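Local coordinates for protein hypothetic aldehyde deformylating oxygenase (Sulfolobus tokodaii, PDB 5V4T) that binds iron in a ferritin-like helical bundle and probably acts as an oxidoreductase, with an aldehyde deformylating oxygenase activity ascribed to it, at residues E143-A146 with R147-S150; S50-Q53 with V54-I58. All coordinates share one frame; numbering follows the deposited sequence.

Contact 1 (143-146 with 147-150) and contact 2 (50-53 with 54-58) are short stretches, each of a little over two turns, of two different helices, 132-155 and 49-67, which face each other across one ferric ion; the contact centres lie about 11 Å apart. Contact 1 supplies Glu145 and His148 to the metal, contact 2 supplies Glu57, and Glu111 of helix 98-128 completes the protein ligands. A second layer joins the two directly: His148 NE2 lies 2.7 Å from Glu56 OE1, a probable hydrogen bond, while Arg147 NH2 forms a 2.9 Å salt bridge with Glu56 OE2. Helix 49-67 thus gives both an iron ligand, Glu57, and a partner, Glu56, for the histidine ligand of helix 132-155.

Contact 1 (E143-A146 with R147-S150); sequences EDEA and RHVS. With FE (Fe (III) ion), chain C.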
loop_
_atom_site.group_PDB
_atom_site.type_symbol
_atom_site.label_atom_id
_atom_site.label_comp_id
_atom_site.label_asym_id
_atom_site.label_seq_id
_atom_site.Cartn_x
_atom_site.Cartn_y
_atom_site.Cartn_z
ATOM N N GLU A 143 11.353 2.758 3.531
ATOM C CA GLU A 143 12.302 3.647 2.861
ATOM C C GLU A 143 11.998 3.845 1.398
ATOM O O GLU A 143 12.030 4.988 0.892
ATOM C CB GLU A 143 13.709 3.149 3.080
ATOM C CG GLU A 143 14.808 4.055 2.599
ATOM C CD GLU A 143 16.192 3.482 2.980
ATOM O OE1 GLU A 143 16.340 2.248 3.158
ATOM O OE2 GLU A 143 17.121 4.288 3.088
ATOM N N ASP A 144 11.731 2.726 0.710
ATOM C CA ASP A 144 11.389 2.776 -0.691
ATOM C C ASP A 144 10.146 3.621 -0.890
ATOM O O ASP A 144 10.094 4.442 -1.810
ATOM C CB ASP A 144 11.113 1.406 -1.259
ATOM C CG ASP A 144 12.361 0.546 -1.470
ATOM O OD1 ASP A 144 13.523 0.959 -1.225
ATOM O OD2 ASP A 144 12.119 -0.654 -1.832
ATOM N N GLU A 145 9.132 3.415 -0.048
ATOM C CA GLU A 145 7.851 4.082 -0.246
ATOM C C GLU A 145 7.938 5.575 -0.088
ATOM O O GLU A 145 7.197 6.334 -0.763
ATOM C CB GLU A 145 6.752 3.478 0.628
ATOM C CG GLU A 145 6.353 2.065 0.189
ATOM C CD GLU A 145 6.001 1.968 -1.287
ATOM O OE1 GLU A 145 5.315 2.886 -1.789
ATOM O OE2 GLU A 145 6.422 0.977 -1.938
ATOM N N ALA A 146 8.820 6.060 0.777
ATOM C CA ALA A 146 9.058 7.481 0.880
ATOM C C ALA A 146 9.521 8.088 -0.426
ATOM O O ALA A 146 9.048 9.152 -0.835
ATOM C CB ALA A 146 10.044 7.799 2.006
ATOM N N ARG A 147 10.373 7.385 -1.149
ATOM C CA ARG A 147 10.783 7.849 -2.470
ATOM C C ARG A 147 9.703 7.697 -3.485
ATOM O O ARG A 147 9.556 8.546 -4.384
ATOM C CB ARG A 147 12.017 7.095 -2.914
ATOM C CG ARG A 147 13.316 7.402 -2.203
ATOM C CD ARG A 147 14.512 6.777 -2.975
ATOM N NE ARG A 147 14.396 5.327 -3.231
ATOM C CZ ARG A 147 14.751 4.343 -2.392
ATOM N NH1 ARG A 147 15.220 4.596 -1.197
ATOM N NH2 ARG A 147 14.594 3.086 -2.745
ATOM N N HIS A 148 8.880 6.665 -3.364
ATOM C CA HIS A 148 7.738 6.485 -4.256
ATOM C C HIS A 148 6.774 7.674 -4.162
ATOM O O HIS A 148 6.311 8.216 -5.147
ATOM C CB HIS A 148 7.000 5.188 -4.032
ATOM C CG HIS A 148 7.825 3.966 -4.357
ATOM N ND1 HIS A 148 7.338 2.683 -4.294
ATOM C CD2 HIS A 148 9.138 3.861 -4.694
ATOM C CE1 HIS A 148 8.293 1.839 -4.633
ATOM N NE2 HIS A 148 9.400 2.523 -4.868
ATOM N N VAL A 149 6.450 8.058 -2.954
ATOM C CA VAL A 149 5.565 9.176 -2.760
ATOM C C VAL A 149 6.127 10.489 -3.280
ATOM O O VAL A 149 5.412 11.235 -3.967
ATOM C CB VAL A 149 5.203 9.259 -1.250
ATOM C CG1 VAL A 149 4.443 10.558 -0.984
ATOM C CG2 VAL A 149 4.375 8.072 -0.859
ATOM N N SER A 150 7.414 10.741 -3.052
ATOM C CA SER A 150 8.127 11.933 -3.574
ATOM C C SER A 150 8.102 11.933 -5.067
ATOM O O SER A 150 7.802 12.961 -5.704
ATOM C CB SER A 150 9.604 11.978 -3.138
ATOM O OG SER A 150 9.625 12.093 -1.773
HETATM FE FE FE C . 5.398 1.773 -3.701
HETATM O O HOH W 1 16.470 2.394 -0.175
HETATM O O HOH W 2 3.779 0.596 -3.173
#
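Glu145 and His148, one helical turn apart, grip the same ferric ion. The carboxylate is bidentate, with Glu145 OE1 and OE2 both 2.2 Å from the iron, and His148 ND1 binds the iron at an equal 2.2 Å. Carboxylate and imidazole planes stand 88° apart, so the carboxylate meets the imidazole almost at a right angle. Glu145 achieves this by a bend at chi2 (-52°), which folds its carboxylate back toward the histidine. Water 2, Glu57 and Glu111 fill the remaining coordination positions.

Behind the ligands, the carbonyl of Asp144 does double duty. Its oxygen accepts His148 N at 3.0 Å in the carbonyl plane, and it also lies over one face of the imidazole, 3.1 Å from His148 CD2. The far ring nitrogen, NE2, is hydrogen-bonded to Glu56, so the ring is held at both nitrogens, by iron and by Glu56.

Farther out, Asp144 OD1 meets Arg147 NH2 at 2.8 Å in a salt bridge whose hydrogen bond is weak, its N-H...O angle being only 125°. A bend at chi3 brings the guanidinium back over the Asp144 backbone, with CA beneath one face. Both charged groups have further partners: Asp144 OD2 pairs with His60, while Arg147 reaches Glu56 and Tyr49. At the outer end, Ser150 N and OG approach Ala146 O from opposite faces of its plane.

The chemistry implied is that of a carboxylate-rich ferric site, in which negative ligands would offset the metal's charge and a second shell of paired charges would hold the histidine in its binding pose.

Contact 2 (S50-Q53 with V54-I58); sequences SLQQ and VIEEI. With FE (Fe (III) ion), chain C.
Gln52 and Glu56, four residues apart on helix 49-67, are tied by a side-chain hydrogen bond. Gln52 NE2 donates to Glu56 OE2 over 3.0 Å, nearly straight at 173°. The donor comes from above the carboxylate plane, and amide and carboxylate stand almost perpendicular, 88° apart. With CG anti to the backbone N (chi1 -179°), the glutamine reaches along the helix to its partner. The same carboxylate also serves helix 132-155, OE1 taking His148 NE2 and OE2 pairing with Arg147. Replacing Glu56 by an alanine is likely to leave His148 NE2 without its acceptor, so that the iron bond alone sets the ring, and to strip Arg147 and Gln52 of a shared carboxylate oxygen.

Metal binding falls to Glu57, whose OE2 lies 2.0 Å from the iron. Glu57 OE1 stays back, 3.4 Å from the iron, and accepts a 2.9 Å hydrogen bond from water 2, itself an iron ligand, so the carboxylate holds both metal and water.

Packing accompanies these bonds. Gln53 runs beside Glu57, pointing the same way, and Gln53 NE2 comes within 3.5 Å of Glu57 OE2; the amide oxygen of Gln53 is held by His107. Val54 packs CG2 at 3.6 Å from Ser50 O and touches Phe40 and Ala43 of helix 34-46.

Adjacent glutamates, one binding iron and the other supporting the histidine ligand of a neighbouring helix, are in keeping with the carboxylate-rich metal centre of ferritin-like helical bundles, here with one ferric ion modelled.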
loop_
_atom_site.group_PDB
_atom_site.type_symbol
_atom_site.label_atom_id
_atom_site.label_comp_id
_atom_site.label_asym_id
_atom_site.label_seq_id
_atom_site.Cartn_x
_atom_site.Cartn_y
_atom_site.Cartn_z
ATOM N N SER A 50 10.627 6.107 -12.677
ATOM C CA SER A 50 9.500 5.208 -12.820
ATOM C C SER A 50 9.923 3.739 -13.037
ATOM O O SER A 50 9.311 2.795 -12.547
ATOM C CB SER A 50 8.604 5.654 -13.994
ATOM O OG SER A 50 9.330 5.570 -15.165
ATOM N N LEU A 51 11.034 3.542 -13.744
ATOM C CA LEU A 51 11.506 2.193 -13.968
ATOM C C LEU A 51 12.058 1.545 -12.657
ATOM O O LEU A 51 11.803 0.380 -12.437
ATOM C CB LEU A 51 12.652 2.258 -15.036
ATOM C CG LEU A 51 12.212 2.791 -16.429
ATOM C CD1 LEU A 51 13.403 3.341 -17.173
ATOM C CD2 LEU A 51 11.541 1.735 -17.197
ATOM N N GLN A 52 12.757 2.323 -11.854
ATOM C CA GLN A 52 13.201 1.879 -10.536
ATOM C C GLN A 52 11.984 1.596 -9.660
ATOM O O GLN A 52 11.948 0.608 -8.940
ATOM C CB GLN A 52 14.143 2.869 -9.922
ATOM C CG GLN A 52 14.616 2.378 -8.573
ATOM C CD GLN A 52 15.899 2.962 -8.139
ATOM O OE1 GLN A 52 16.691 3.449 -8.929
ATOM N NE2 GLN A 52 16.113 2.947 -6.830
ATOM N N GLN A 53 10.988 2.446 -9.718
ATOM C CA GLN A 53 9.781 2.149 -8.914
ATOM C C GLN A 53 9.118 0.830 -9.233
ATOM O O GLN A 53 8.746 0.045 -8.392
ATOM C CB GLN A 53 8.757 3.298 -8.974
ATOM C CG GLN A 53 7.523 2.946 -8.122
ATOM C CD GLN A 53 6.513 4.068 -8.041
ATOM O OE1 GLN A 53 6.528 5.019 -8.840
ATOM N NE2 GLN A 53 5.540 3.865 -7.158
ATOM N N VAL A 54 8.958 0.552 -10.535
ATOM C CA VAL A 54 8.344 -0.717 -10.888
ATOM C C VAL A 54 9.192 -1.895 -10.423
ATOM O O VAL A 54 8.659 -2.890 -9.923
ATOM C CB VAL A 54 8.162 -0.774 -12.438
ATOM C CG1 VAL A 54 8.006 -2.221 -12.944
ATOM C CG2 VAL A 54 7.000 0.091 -12.823
ATOM N N ILE A 55 10.497 -1.807 -10.582
ATOM C CA ILE A 55 11.385 -2.879 -10.057
ATOM C C ILE A 55 11.226 -3.025 -8.546
ATOM O O ILE A 55 11.141 -4.135 -8.049
ATOM C CB ILE A 55 12.834 -2.622 -10.455
ATOM C CG1 ILE A 55 12.938 -2.941 -11.969
ATOM C CG2 ILE A 55 13.788 -3.462 -9.656
ATOM C CD1 ILE A 55 14.070 -2.203 -12.577
ATOM N N GLU A 56 11.135 -1.896 -7.833
ATOM C CA GLU A 56 10.972 -1.925 -6.392
ATOM C C GLU A 56 9.658 -2.540 -5.996
ATOM O O GLU A 56 9.588 -3.306 -5.049
ATOM C CB GLU A 56 11.160 -0.554 -5.739
ATOM C CG GLU A 56 12.602 -0.133 -5.750
ATOM C CD GLU A 56 12.883 1.269 -5.385
ATOM O OE1 GLU A 56 11.991 2.145 -5.480
ATOM O OE2 GLU A 56 14.100 1.526 -5.125
ATOM N N GLU A 57 8.589 -2.279 -6.734
ATOM C CA GLU A 57 7.319 -2.903 -6.418
ATOM C C GLU A 57 7.385 -4.443 -6.599
ATOM O O GLU A 57 6.800 -5.190 -5.821
ATOM C CB GLU A 57 6.198 -2.353 -7.249
ATOM C CG GLU A 57 5.951 -0.860 -7.146
ATOM C CD GLU A 57 5.446 -0.400 -5.769
ATOM O OE1 GLU A 57 4.827 -1.223 -5.117
ATOM O OE2 GLU A 57 5.595 0.784 -5.440
ATOM N N ILE A 58 8.073 -4.905 -7.632
ATOM C CA ILE A 58 8.307 -6.313 -7.796
ATOM C C ILE A 58 9.108 -6.868 -6.654
ATOM O O ILE A 58 8.811 -7.929 -6.156
ATOM C CB ILE A 58 9.026 -6.636 -9.107
ATOM C CG1 ILE A 58 8.104 -6.226 -10.202
ATOM C CG2 ILE A 58 9.325 -8.096 -9.184
ATOM C CD1 ILE A 58 8.739 -6.198 -11.578
HETATM FE FE FE C . 5.398 1.773 -3.701
HETATM O O HOH W 2 3.779 0.596 -3.173
#